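Local coordinates for metallo-beta-lactamase family protein (Thermus thermophilus, PDB 2ZO4) that probably works as a zinc-dependent hydrolase of the metallo-beta-lactamase superfamily, holding two zinc ions in its metal site, at residues T69-D74 with R101-P106; E94-G99 with P147-D152; H171-A176 with Y205-P210; G99-F102 with E107-A110. All blocks are in the same frame, centred on the assembly; numbering follows the deposited sequence.

In the fold
Interaction 1 is the most buried of the four and sits at the dinuclear zinc site, where an indole N-H grips the backbone of the metal-binding loop. Interaction 3, partly buried, also holds a ligand of the first zinc, and it relies on a carboxylate and a water. Interaction 2 lies farther out, at the edge strand 148-150, and is mostly proline-aromatic packing. Interaction 4 lies at the surface, a chiefly apolar wrap. Helix 99-104 serves both interaction 1 and interaction 4, and Gly99 joins interaction 2 to interaction 4. Glu95 and Tyr205 tie interaction 1 to interactions 2 and 3, because both hydrogen-bond the ring of His71: Glu95 through ND1, Tyr205 through NE2.

Interaction 1. Residues T69-D74 with R101-P106; sequences THHHPD and RFWREP. With ZN (zinc ion), chain B; ZN (zinc ion), chain C.
Trp103 approaches His71 with the pyrrole edge of its indole leading, the two side chains crossing at about a right angle. Its N-H goes to the backbone: NE1 donates to His71 O at 2.8 Å. The bond is bent, 143° at the hydrogen, with the donor tilted 29° from the carbonyl plane. NE1 also lies at the edge of the imidazole, 3.6 Å from His71 CD2. The two rings therefore meet rim to rim, planes 52° apart, with neither over the other's face. At the benzo side of the indole, Trp103 CZ2 packs on Pro73 CD at 3.8 Å.

Both nitrogens of the His71 ring are engaged elsewhere, ND1 by Glu95 and NE2 by Tyr205 OH. Around His71 runs the HxHxDH signature of the superfamily. His70 NE2 and His72 ND1 bind one zinc, Asp74 OD2 binds the other, and a water bridges the two ions. On the ring nitrogen that does not bind zinc, His70 ND1 donates to Thr69 OG1 at 2.7 Å, nearly in the ring plane. With its carbonyl bonded by Trp103 and both ring nitrogens engaged, His71 is probably held firmly between the zinc ligands His70 and His72, and the indole ties this loop to helix 99-104.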
loop_
_atom_site.group_PDB
_atom_site.type_symbol
_atom_site.label_atom_id
_atom_site.label_comp_id
_atom_site.label_asym_id
_atom_site.label_seq_id
_atom_site.Cartn_x
_atom_site.Cartn_y
_atom_site.Cartn_z
ATOM N N THR A 69 -3.148 1.882 6.933
ATOM C CA THR A 69 -3.749 1.672 5.619
ATOM C C THR A 69 -3.357 0.307 5.059
ATOM O O THR A 69 -4.194 -0.393 4.489
ATOM C CB THR A 69 -3.378 2.790 4.618
ATOM O OG1 THR A 69 -1.955 2.842 4.458
ATOM C CG2 THR A 69 -3.897 4.147 5.108
ATOM N N HIS A 70 -2.091 -0.070 5.246
ATOM C CA HIS A 70 -1.574 -1.365 4.797
ATOM C C HIS A 70 -0.224 -1.740 5.431
ATOM O O HIS A 70 0.341 -0.974 6.219
ATOM C CB HIS A 70 -1.514 -1.441 3.262
ATOM C CG HIS A 70 -0.644 -0.397 2.621
ATOM N ND1 HIS A 70 -0.815 0.955 2.830
ATOM C CD2 HIS A 70 0.376 -0.514 1.740
ATOM C CE1 HIS A 70 0.072 1.625 2.118
ATOM N NE2 HIS A 70 0.806 0.758 1.446
ATOM N N HIS A 71 0.275 -2.920 5.060
ATOM C CA HIS A 71 1.434 -3.555 5.691
ATOM C C HIS A 71 2.798 -3.150 5.125
ATOM O O HIS A 71 3.829 -3.607 5.635
ATOM C CB HIS A 71 1.323 -5.077 5.559
ATOM C CG HIS A 71 1.626 -5.574 4.179
ATOM N ND1 HIS A 71 0.696 -5.558 3.164
ATOM C CD2 HIS A 71 2.761 -6.081 3.640
ATOM C CE1 HIS A 71 1.238 -6.044 2.061
ATOM N NE2 HIS A 71 2.490 -6.371 2.325
ATOM N N HIS A 72 2.820 -2.351 4.060
ATOM C CA HIS A 72 4.096 -1.974 3.450
ATOM C C HIS A 72 4.954 -1.217 4.469
ATOM O O HIS A 72 4.416 -0.484 5.307
ATOM C CB HIS A 72 3.898 -1.174 2.153
ATOM C CG HIS A 72 3.288 -1.970 1.036
ATOM N ND1 HIS A 72 2.779 -1.383 -0.103
ATOM C CD2 HIS A 72 3.090 -3.303 0.890
ATOM C CE1 HIS A 72 2.305 -2.320 -0.905
ATOM N NE2 HIS A 72 2.482 -3.494 -0.327
ATOM N N PRO A 73 6.288 -1.406 4.413
ATOM C CA PRO A 73 7.183 -0.935 5.476
ATOM C C PRO A 73 7.092 0.569 5.760
ATOM O O PRO A 73 7.195 0.978 6.913
ATOM C CB PRO A 73 8.581 -1.301 4.953
ATOM C CG PRO A 73 8.409 -1.519 3.482
ATOM C CD PRO A 73 7.032 -2.063 3.322
ATOM N N ASP A 74 6.886 1.372 4.718
ATOM C CA ASP A 74 6.764 2.829 4.850
ATOM C C ASP A 74 5.505 3.313 5.591
ATOM O O ASP A 74 5.399 4.491 5.930
ATOM C CB ASP A 74 6.892 3.511 3.476
ATOM C CG ASP A 74 5.935 2.943 2.431
ATOM O OD1 ASP A 74 5.713 1.709 2.398
ATOM O OD2 ASP A 74 5.413 3.743 1.624
ATOM N N ARG A 101 1.483 -11.460 8.285
ATOM C CA ARG A 101 2.191 -12.726 8.511
ATOM C C ARG A 101 3.604 -12.707 7.924
ATOM O O ARG A 101 4.544 -13.222 8.534
ATOM C CB ARG A 101 1.404 -13.908 7.942
ATOM C CG ARG A 101 1.962 -15.264 8.368
ATOM C CD ARG A 101 1.153 -16.431 7.845
ATOM N NE ARG A 101 1.684 -17.689 8.374
ATOM C CZ ARG A 101 1.557 -18.878 7.790
ATOM N NH1 ARG A 101 0.914 -19.001 6.635
ATOM N NH2 ARG A 101 2.084 -19.953 8.366
ATOM N N PHE A 102 3.745 -12.105 6.744
ATOM C CA PHE A 102 5.045 -11.947 6.089
ATOM C C PHE A 102 6.085 -11.310 7.021
ATOM O O PHE A 102 7.239 -11.755 7.068
ATOM C CB PHE A 102 4.889 -11.137 4.797
ATOM C CG PHE A 102 6.181 -10.874 4.074
ATOM C CD1 PHE A 102 6.695 -11.808 3.179
ATOM C CD2 PHE A 102 6.882 -9.690 4.285
ATOM C CE1 PHE A 102 7.886 -11.569 2.510
ATOM C CE2 PHE A 102 8.074 -9.442 3.622
ATOM C CZ PHE A 102 8.576 -10.385 2.730
ATOM N N TRP A 103 5.673 -10.285 7.763
ATOM C CA TRP A 103 6.564 -9.604 8.707
ATOM C C TRP A 103 6.750 -10.384 10.010
ATOM O O TRP A 103 7.864 -10.481 10.523
ATOM C CB TRP A 103 6.077 -8.181 9.013
ATOM C CG TRP A 103 6.044 -7.259 7.819
ATOM C CD1 TRP A 103 4.953 -6.605 7.317
ATOM C CD2 TRP A 103 7.149 -6.891 6.982
ATOM N NE1 TRP A 103 5.309 -5.855 6.225
ATOM C CE2 TRP A 103 6.648 -6.015 5.993
ATOM C CE3 TRP A 103 8.513 -7.218 6.969
ATOM C CZ2 TRP A 103 7.462 -5.461 5.003
ATOM C CZ3 TRP A 103 9.321 -6.666 5.981
ATOM C CH2 TRP A 103 8.791 -5.799 5.012
ATOM N N ARG A 104 5.655 -10.927 10.539
ATOM C CA ARG A 104 5.674 -11.648 11.818
ATOM C C ARG A 104 6.399 -12.991 11.740
ATOM O O ARG A 104 7.088 -13.389 12.685
ATOM C CB ARG A 104 4.249 -11.860 12.348
ATOM C CG ARG A 104 3.585 -10.612 12.944
ATOM C CD ARG A 104 4.338 -10.067 14.166
ATOM N NE ARG A 104 4.102 -10.803 15.408
ATOM C CZ ARG A 104 2.975 -11.442 15.711
ATOM N NH2 ARG A 104 2.869 -12.077 16.870
ATOM N N GLU A 105 6.230 -13.683 10.615
ATOM C CA GLU A 105 6.820 -15.004 10.409
ATOM C C GLU A 105 7.696 -14.993 9.158
ATOM O O GLU A 105 7.233 -15.356 8.073
ATOM C CB GLU A 105 5.728 -16.063 10.271
ATOM C CG GLU A 105 4.794 -16.184 11.461
ATOM C CD GLU A 105 3.658 -17.151 11.203
ATOM O OE1 GLU A 105 3.867 -18.131 10.454
ATOM O OE2 GLU A 105 2.557 -16.934 11.752
ATOM N N PRO A 106 8.967 -14.574 9.306
ATOM C CA PRO A 106 9.879 -14.409 8.174
ATOM C C PRO A 106 10.030 -15.647 7.288
ATOM O O PRO A 106 10.431 -15.517 6.134
ATOM C CB PRO A 106 11.212 -14.077 8.852
ATOM C CG PRO A 106 10.825 -13.447 10.132
ATOM C CD PRO A 106 9.619 -14.213 10.578
HETATM ZN ZN ZN B . 2.244 0.780 -0.265
HETATM ZN ZN ZN C . 3.386 3.791 0.495
HETATM O O HOH W 1 3.865 1.902 0.127
#

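Interaction 2. Residues E94-G99 with P147-D152; sequences EEFARG and PLPLRD
Strand 148-150 is the outermost strand of the six-stranded sheet, and Phe96, from the turn that follows the neighbouring strand 88-92, lays the far end of its ring against the start of it. The phenyl reaches the backbone where Pro147, Leu148 and Pro149 follow one another. Pro147 O lies at the ring edge, near its plane, 3.5 Å from Phe96 CZ. The same CZ comes equally close, 3.5 Å, to Pro149 N, which approaches the ring obliquely.

Both prolines meet Phe96 CZ, Pro147 extending toward CE2 and Pro149 toward CE1. Pro149 crosses the aromatic side chain at about a right angle and makes an off-centre CH-pi contact, its CB standing 4.2 Å from the ring centroid of Phe96 and 28° off the normal. Pro147 slides past Phe96 in the opposite direction, with its CG 3.9 Å from CZ. His100 adds a second ring beside Phe96.

Phe96 is carried by a type I turn from Glu95 to Arg98, closed by Arg98 N donating to Glu95 O at 3.0 Å. A long salt bridge ties the two ends of the loop, Arg98 NE to Glu94 OE2 at 3.3 Å, with the nitrogen well above the carboxylate plane. Glu94 OE2 has a second cationic partner in Arg207.

Strands 88-92 and 148-150 run parallel and share backbone hydrogen bonds, so the aromatic turn after one strand packs on the strand beside it, at the edge of one of the two mixed sheets of the alpha-beta/beta-alpha sandwich of the metallo-beta-lactamase fold.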
loop_
_atom_site.group_PDB
_atom_site.type_symbol
_atom_site.label_atom_id
_atom_site.label_comp_id
_atom_site.label_asym_id
_atom_site.label_seq_id
_atom_site.Cartn_x
_atom_site.Cartn_y
_atom_site.Cartn_z
ATOM N N GLU A 94 -7.831 -8.553 6.215
ATOM C CA GLU A 94 -7.251 -9.278 5.080
ATOM C C GLU A 94 -5.710 -9.237 5.025
ATOM O O GLU A 94 -5.088 -10.032 4.312
ATOM C CB GLU A 94 -7.883 -8.777 3.773
ATOM C CG GLU A 94 -7.467 -9.515 2.502
ATOM C CD GLU A 94 -8.138 -10.872 2.311
ATOM O OE1 GLU A 94 -8.954 -11.299 3.154
ATOM O OE2 GLU A 94 -7.840 -11.516 1.288
ATOM N N GLU A 95 -5.099 -8.326 5.782
ATOM C CA GLU A 95 -3.639 -8.270 5.893
ATOM C C GLU A 95 -3.094 -9.368 6.802
ATOM O O GLU A 95 -1.951 -9.795 6.640
ATOM C CB GLU A 95 -3.168 -6.912 6.436
ATOM C CG GLU A 95 -3.435 -5.697 5.550
ATOM C CD GLU A 95 -2.562 -5.645 4.304
ATOM O OE1 GLU A 95 -2.727 -6.512 3.419
ATOM O OE2 GLU A 95 -1.725 -4.724 4.200
ATOM N N PHE A 96 -3.915 -9.814 7.753
ATOM C CA PHE A 96 -3.459 -10.649 8.874
ATOM C C PHE A 96 -2.764 -11.946 8.473
ATOM O O PHE A 96 -1.693 -12.254 8.991
ATOM C CB PHE A 96 -4.609 -10.931 9.853
ATOM C CG PHE A 96 -4.849 -9.823 10.850
ATOM C CD1 PHE A 96 -5.153 -8.529 10.422
ATOM C CD2 PHE A 96 -4.794 -10.080 12.221
ATOM C CE1 PHE A 96 -5.378 -7.506 11.340
ATOM C CE2 PHE A 96 -5.019 -9.063 13.146
ATOM C CZ PHE A 96 -5.316 -7.772 12.704
ATOM N N ALA A 97 -3.367 -12.696 7.555
ATOM C CA ALA A 97 -2.787 -13.956 7.092
ATOM C C ALA A 97 -1.847 -13.758 5.907
ATOM O O ALA A 97 -1.291 -14.722 5.381
ATOM C CB ALA A 97 -3.884 -14.963 6.746
ATOM N N ARG A 98 -1.655 -12.508 5.496
ATOM C CA ARG A 98 -0.853 -12.230 4.305
ATOM C C ARG A 98 0.357 -11.339 4.604
ATOM O O ARG A 98 1.357 -11.825 5.138
ATOM C CB ARG A 98 -1.740 -11.674 3.182
ATOM C CG ARG A 98 -2.876 -12.627 2.790
ATOM C CD ARG A 98 -3.765 -12.047 1.705
ATOM N NE ARG A 98 -4.870 -12.936 1.350
ATOM C CZ ARG A 98 -4.784 -13.971 0.512
ATOM N NH1 ARG A 98 -3.629 -14.280 -0.070
ATOM N NH2 ARG A 98 -5.863 -14.705 0.259
ATOM N N GLY A 99 0.261 -10.050 4.275
ATOM C CA GLY A 99 1.348 -9.102 4.513
ATOM C C GLY A 99 1.803 -9.004 5.960
ATOM O O GLY A 99 3.003 -8.896 6.227
ATOM N N PRO A 147 -2.336 -6.455 16.797
ATOM C CA PRO A 147 -3.169 -5.508 16.050
ATOM C C PRO A 147 -4.632 -5.949 16.043
ATOM O O PRO A 147 -4.920 -7.148 16.099
ATOM C CB PRO A 147 -2.584 -5.556 14.637
ATOM C CG PRO A 147 -1.944 -6.896 14.529
ATOM C CD PRO A 147 -1.412 -7.190 15.909
ATOM N N LEU A 148 -5.540 -4.981 16.004
ATOM C CA LEU A 148 -6.972 -5.264 15.953
ATOM C C LEU A 148 -7.475 -5.214 14.511
ATOM O O LEU A 148 -7.193 -4.248 13.795
ATOM C CB LEU A 148 -7.749 -4.279 16.834
ATOM C CG LEU A 148 -7.604 -4.451 18.349
ATOM C CD1 LEU A 148 -8.150 -3.238 19.077
ATOM C CD2 LEU A 148 -8.315 -5.721 18.823
ATOM N N PRO A 149 -8.204 -6.264 14.074
ATOM C CA PRO A 149 -8.684 -6.337 12.691
ATOM C C PRO A 149 -9.825 -5.372 12.370
ATOM O O PRO A 149 -10.858 -5.368 13.051
ATOM C CB PRO A 149 -9.144 -7.793 12.547
ATOM C CG PRO A 149 -9.489 -8.227 13.931
ATOM C CD PRO A 149 -8.576 -7.463 14.854
ATOM N N LEU A 150 -9.619 -4.561 11.334
ATOM C CA LEU A 150 -10.657 -3.684 10.810
ATOM C C LEU A 150 -11.488 -4.408 9.760
ATOM O O LEU A 150 -11.014 -5.336 9.115
ATOM C CB LEU A 150 -10.052 -2.408 10.210
ATOM C CG LEU A 150 -9.307 -1.462 11.159
ATOM C CD1 LEU A 150 -8.556 -0.392 10.370
ATOM C CD2 LEU A 150 -10.256 -0.828 12.157
ATOM N N ARG A 151 -12.726 -3.958 9.593
ATOM C CA ARG A 151 -13.664 -4.564 8.663
ATOM C C ARG A 151 -14.165 -3.488 7.698
ATOM O O ARG A 151 -14.300 -2.326 8.081
ATOM C CB ARG A 151 -14.838 -5.145 9.452
ATOM C CG ARG A 151 -15.441 -6.391 8.856
ATOM C CD ARG A 151 -16.378 -7.081 9.842
ATOM N NE ARG A 151 -15.664 -7.799 10.901
ATOM C CZ ARG A 151 -16.150 -8.860 11.544
ATOM N NH1 ARG A 151 -17.350 -9.338 11.240
ATOM N NH2 ARG A 151 -15.437 -9.446 12.494
ATOM N N ASP A 152 -14.441 -3.873 6.454
ATOM C CA ASP A 152 -14.987 -2.937 5.473
ATOM C C ASP A 152 -16.307 -2.354 5.972
ATOM O O ASP A 152 -17.153 -3.081 6.498
ATOM C CB ASP A 152 -15.186 -3.622 4.115
ATOM C CG ASP A 152 -15.530 -2.637 3.000
ATOM O OD1 ASP A 152 -14.914 -1.553 2.937
ATOM O OD2 ASP A 152 -16.418 -2.951 2.176
#

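Interaction 3. Residues H171-A176 with Y205-P210; sequences HADGHA and YTRENP. With ZN (zinc ion), chain B.
The one direct hydrogen bond of the contact runs from Arg207 N to Asp173 OD1, 2.8 Å long. It is almost straight, 173° at the hydrogen, and the donor stands above the carboxylate plane. A water joins the other oxygen to the next residue back: it donates to Asp173 OD2 at 3.1 Å and also pairs with Thr206 OG1, which has a further partner in Trp203.

Packing fills in around the same carboxylate. Thr206 CG2 lies 3.3 Å from Asp173 OD1, and the aliphatic part of Arg207 runs beside that oxygen, its CG at 3.5 Å. Asp173 OD2 meets the edge of Tyr205, 3.6 Å from CD1, with carboxylate and ring planes 81° apart.

Asp173 belongs to a type I turn from Ala172 to His175, in the loop of the metallo-beta-lactamase fold that links strands 161-167 and 176-180. With CG anti to its carbonyl carbon (chi1 -56°), Asp173 extends its carboxylate to the backbone and side chains of 205-207.

Of the charged groups, the Arg207 guanidinium has a salt-bridge partner in Asp213, and Asp173 OD1 is a near but non-contacting neighbour of NE. The metal bond is made two residues before Asp173, where His171 NE2 coordinates zinc at 2.1 Å.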
loop_
_atom_site.group_PDB
_atom_site.type_symbol
_atom_site.label_atom_id
_atom_site.label_comp_id
_atom_site.label_asym_id
_atom_site.label_seq_id
_atom_site.Cartn_x
_atom_site.Cartn_y
_atom_site.Cartn_z
ATOM N N HIS A 171 -3.376 -2.694 -4.294
ATOM C CA HIS A 171 -2.044 -2.269 -3.885
ATOM C C HIS A 171 -1.517 -3.149 -2.745
ATOM O O HIS A 171 -0.340 -3.495 -2.709
ATOM C CB HIS A 171 -2.059 -0.801 -3.469
ATOM C CG HIS A 171 -0.727 -0.294 -3.016
ATOM N ND1 HIS A 171 0.294 -0.004 -3.893
ATOM C CD2 HIS A 171 -0.242 -0.045 -1.778
ATOM C CE1 HIS A 171 1.347 0.417 -3.218
ATOM N NE2 HIS A 171 1.049 0.402 -1.933
ATOM N N ALA A 172 -2.404 -3.490 -1.814
ATOM C CA ALA A 172 -2.146 -4.514 -0.803
ATOM C C ALA A 172 -3.459 -5.224 -0.530
ATOM O O ALA A 172 -4.533 -4.654 -0.741
ATOM C CB ALA A 172 -1.578 -3.900 0.475
ATOM N N ASP A 173 -3.379 -6.465 -0.063
ATOM C CA ASP A 173 -4.567 -7.317 0.083
ATOM C C ASP A 173 -5.601 -6.748 1.059
ATOM O O ASP A 173 -6.791 -6.701 0.746
ATOM C CB ASP A 173 -4.146 -8.734 0.476
ATOM C CG ASP A 173 -3.153 -9.332 -0.511
ATOM O OD1 ASP A 173 -3.539 -9.555 -1.676
ATOM O OD2 ASP A 173 -1.984 -9.568 -0.127
ATOM N N GLY A 174 -5.137 -6.314 2.227
ATOM C CA GLY A 174 -6.004 -5.683 3.224
ATOM C C GLY A 174 -5.760 -4.188 3.294
ATOM O O GLY A 174 -5.724 -3.600 4.379
ATOM N N HIS A 175 -5.582 -3.564 2.136
ATOM C CA HIS A 175 -5.433 -2.124 2.105
ATOM C C HIS A 175 -6.760 -1.478 2.485
ATOM O O HIS A 175 -7.826 -1.858 1.981
ATOM C CB HIS A 175 -4.952 -1.628 0.744
ATOM C CG HIS A 175 -4.661 -0.161 0.717
ATOM N ND1 HIS A 175 -5.644 0.789 0.554
ATOM C CD2 HIS A 175 -3.498 0.519 0.860
ATOM C CE1 HIS A 175 -5.100 1.992 0.589
ATOM N NE2 HIS A 175 -3.799 1.856 0.776
ATOM N N ALA A 176 -6.683 -0.512 3.388
ATOM C CA ALA A 176 -7.858 0.221 3.816
ATOM C C ALA A 176 -7.617 1.717 3.670
ATOM O O ALA A 176 -6.565 2.219 4.056
ATOM C CB ALA A 176 -8.207 -0.135 5.264
ATOM N N TYR A 205 2.210 -13.951 -1.063
ATOM C CA TYR A 205 1.099 -13.917 -0.101
ATOM C C TYR A 205 -0.164 -13.231 -0.627
ATOM O O TYR A 205 -1.167 -13.145 0.080
ATOM C CB TYR A 205 1.540 -13.239 1.206
ATOM C CG TYR A 205 2.139 -11.856 1.035
ATOM C CD1 TYR A 205 1.325 -10.731 0.857
ATOM C CD2 TYR A 205 3.520 -11.671 1.062
ATOM C CE1 TYR A 205 1.879 -9.458 0.697
ATOM C CE2 TYR A 205 4.084 -10.404 0.902
ATOM C CZ TYR A 205 3.258 -9.304 0.724
ATOM O OH TYR A 205 3.814 -8.052 0.574
ATOM N N THR A 206 -0.101 -12.743 -1.862
ATOM C CA THR A 206 -1.158 -11.938 -2.468
ATOM C C THR A 206 -2.390 -12.776 -2.842
ATOM O O THR A 206 -2.272 -13.963 -3.137
ATOM C CB THR A 206 -0.602 -11.186 -3.717
ATOM O OG1 THR A 206 0.553 -10.427 -3.341
ATOM C CG2 THR A 206 -1.628 -10.222 -4.305
ATOM N N ARG A 207 -3.566 -12.143 -2.811
ATOM C CA ARG A 207 -4.794 -12.687 -3.413
ATOM C C ARG A 207 -4.556 -13.050 -4.885
ATOM O O ARG A 207 -3.570 -12.610 -5.483
ATOM C CB ARG A 207 -5.939 -11.672 -3.293
ATOM C CG ARG A 207 -6.482 -11.487 -1.870
ATOM C CD ARG A 207 -7.110 -10.105 -1.660
ATOM N NE ARG A 207 -8.273 -9.866 -2.520
ATOM C CZ ARG A 207 -9.519 -10.243 -2.241
ATOM N NH1 ARG A 207 -9.789 -10.887 -1.113
ATOM N NH2 ARG A 207 -10.499 -9.977 -3.094
ATOM N N GLU A 208 -5.460 -13.841 -5.464
ATOM C CA GLU A 208 -5.255 -14.440 -6.792
ATOM C C GLU A 208 -5.051 -13.452 -7.952
ATOM O O GLU A 208 -4.144 -13.620 -8.771
ATOM C CB GLU A 208 -6.398 -15.410 -7.119
ATOM N N ASN A 209 -5.893 -12.427 -8.022
ATOM C CA ASN A 209 -5.853 -11.479 -9.137
ATOM C C ASN A 209 -5.786 -10.037 -8.617
ATOM O O ASN A 209 -6.789 -9.312 -8.666
ATOM C CB ASN A 209 -7.075 -11.701 -10.048
ATOM C CG ASN A 209 -6.890 -11.136 -11.452
ATOM O OD1 ASN A 209 -5.969 -10.365 -11.718
ATOM N ND2 ASN A 209 -7.794 -11.504 -12.355
ATOM N N PRO A 210 -4.603 -9.617 -8.110
ATOM C CA PRO A 210 -4.463 -8.295 -7.479
ATOM C C PRO A 210 -4.861 -7.104 -8.350
ATOM O O PRO A 210 -5.414 -6.138 -7.822
ATOM C CB PRO A 210 -2.965 -8.223 -7.123
ATOM C CG PRO A 210 -2.315 -9.265 -7.959
ATOM C CD PRO A 210 -3.327 -10.356 -8.082
HETATM ZN ZN ZN B . 2.244 0.780 -0.265
HETATM O O HOH W 2 -0.047 -8.042 -2.031
HETATM O O HOH W 1 3.865 1.902 0.127
#

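Interaction 4. Residues G99-F102 with E107-A110; sequences GHRF and EAFA
Arg101 lies along Ala108 and Phe109 as it extends from the first turn of helix 99-104. With CG anti to the backbone N (chi1 -170°) and the chain extended from CG to NE, its methylenes run out over the returning loop. Ala108 CB settles on one face of the guanidinium, offset toward the rim, and is 3.7 Å from Arg101 NE. Further back along the same side chain, Phe109 CE2 packs against Arg101 CD at 4.1 Å and touches CB at a like distance. Arginine and phenyl cross at about a right angle, and their flat groups are turned 77° from each other, so the two are not stacked in parallel. The polar end is engaged by Glu105: Arg101 NE and NH2 both reach Glu105 OE1, side-on and from the same face of the carboxylate.

Phe102 comes next and takes the other part of the Phe109 side chain. Its CA lies at the edge of the Phe109 ring, 4.1 Å from CD2. In return, Phe109 CB stands at the edge of the Phe102 ring, 4.2 Å from CD1. Each ring presents its edge to the other residue, to CA in one case and to CB in the other. Phe102 has further neighbours in Tyr205, whose ring meets its own, and in Arg138, which makes a cation-pi contact.

Phe109 sits at the N-cap position of helix 110-119, and so this packing joins two consecutive helices across a tight connection. Van der Waals contacts do the joining, while the charge of Arg101 is met by Glu105, inside the connection itself, leaving its alkyl chain and one guanidinium face to serve as apolar surface.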
loop_
_atom_site.group_PDB
_atom_site.type_symbol
_atom_site.label_atom_id
_atom_site.label_comp_id
_atom_site.label_asym_id
_atom_site.label_seq_id
_atom_site.Cartn_x
_atom_site.Cartn_y
_atom_site.Cartn_z
ATOM N N GLY A 99 0.261 -10.050 4.275
ATOM C CA GLY A 99 1.348 -9.102 4.513
ATOM C C GLY A 99 1.803 -9.004 5.960
ATOM O O GLY A 99 3.003 -8.896 6.227
ATOM N N HIS A 100 0.851 -9.034 6.891
ATOM C CA HIS A 100 1.167 -9.038 8.324
ATOM C C HIS A 100 1.952 -10.291 8.725
ATOM O O HIS A 100 2.963 -10.187 9.417
ATOM C CB HIS A 100 -0.100 -8.890 9.174
ATOM C CG HIS A 100 0.146 -8.949 10.652
ATOM N ND1 HIS A 100 0.999 -8.081 11.303
ATOM C CD2 HIS A 100 -0.360 -9.765 11.607
ATOM C CE1 HIS A 100 1.015 -8.366 12.593
ATOM N NE2 HIS A 100 0.199 -9.384 12.804
ATOM N N ARG A 101 1.483 -11.460 8.285
ATOM C CA ARG A 101 2.191 -12.726 8.511
ATOM C C ARG A 101 3.604 -12.707 7.924
ATOM O O ARG A 101 4.544 -13.222 8.534
ATOM C CB ARG A 101 1.404 -13.908 7.942
ATOM C CG ARG A 101 1.962 -15.264 8.368
ATOM C CD ARG A 101 1.153 -16.431 7.845
ATOM N NE ARG A 101 1.684 -17.689 8.374
ATOM C CZ ARG A 101 1.557 -18.878 7.790
ATOM N NH1 ARG A 101 0.914 -19.001 6.635
ATOM N NH2 ARG A 101 2.084 -19.953 8.366
ATOM N N PHE A 102 3.745 -12.105 6.744
ATOM C CA PHE A 102 5.045 -11.947 6.089
ATOM C C PHE A 102 6.085 -11.310 7.021
ATOM O O PHE A 102 7.239 -11.755 7.068
ATOM C CB PHE A 102 4.889 -11.137 4.797
ATOM C CG PHE A 102 6.181 -10.874 4.074
ATOM C CD1 PHE A 102 6.695 -11.808 3.179
ATOM C CD2 PHE A 102 6.882 -9.690 4.285
ATOM C CE1 PHE A 102 7.886 -11.569 2.510
ATOM C CE2 PHE A 102 8.074 -9.442 3.622
ATOM C CZ PHE A 102 8.576 -10.385 2.730
ATOM N N GLU A 107 9.706 -16.823 7.823
ATOM C CA GLU A 107 9.884 -18.085 7.100
ATOM C C GLU A 107 8.587 -18.638 6.496
ATOM O O GLU A 107 8.605 -19.666 5.820
ATOM C CB GLU A 107 10.541 -19.134 8.010
ATOM N N ALA A 108 7.470 -17.950 6.731
ATOM C CA ALA A 108 6.164 -18.397 6.230
ATOM C C ALA A 108 6.057 -18.342 4.702
ATOM O O ALA A 108 5.542 -19.276 4.082
ATOM C CB ALA A 108 5.031 -17.597 6.878
ATOM N N PHE A 109 6.547 -17.258 4.102
ATOM C CA PHE A 109 6.455 -17.073 2.649
ATOM C C PHE A 109 7.818 -16.996 1.950
ATOM O O PHE A 109 7.883 -16.742 0.747
ATOM C CB PHE A 109 5.628 -15.822 2.314
ATOM C CG PHE A 109 4.189 -15.900 2.757
ATOM C CD1 PHE A 109 3.296 -16.764 2.126
ATOM C CD2 PHE A 109 3.722 -15.095 3.790
ATOM C CE1 PHE A 109 1.964 -16.835 2.530
ATOM C CE2 PHE A 109 2.391 -15.157 4.201
ATOM C CZ PHE A 109 1.511 -16.029 3.571
ATOM N N ALA A 110 8.893 -17.227 2.702
ATOM C CA ALA A 110 10.261 -17.024 2.210
ATOM C C ALA A 110 10.607 -17.819 0.947
ATOM O O ALA A 110 11.025 -17.235 -0.059
ATOM C CB ALA A 110 11.277 -17.300 3.322
#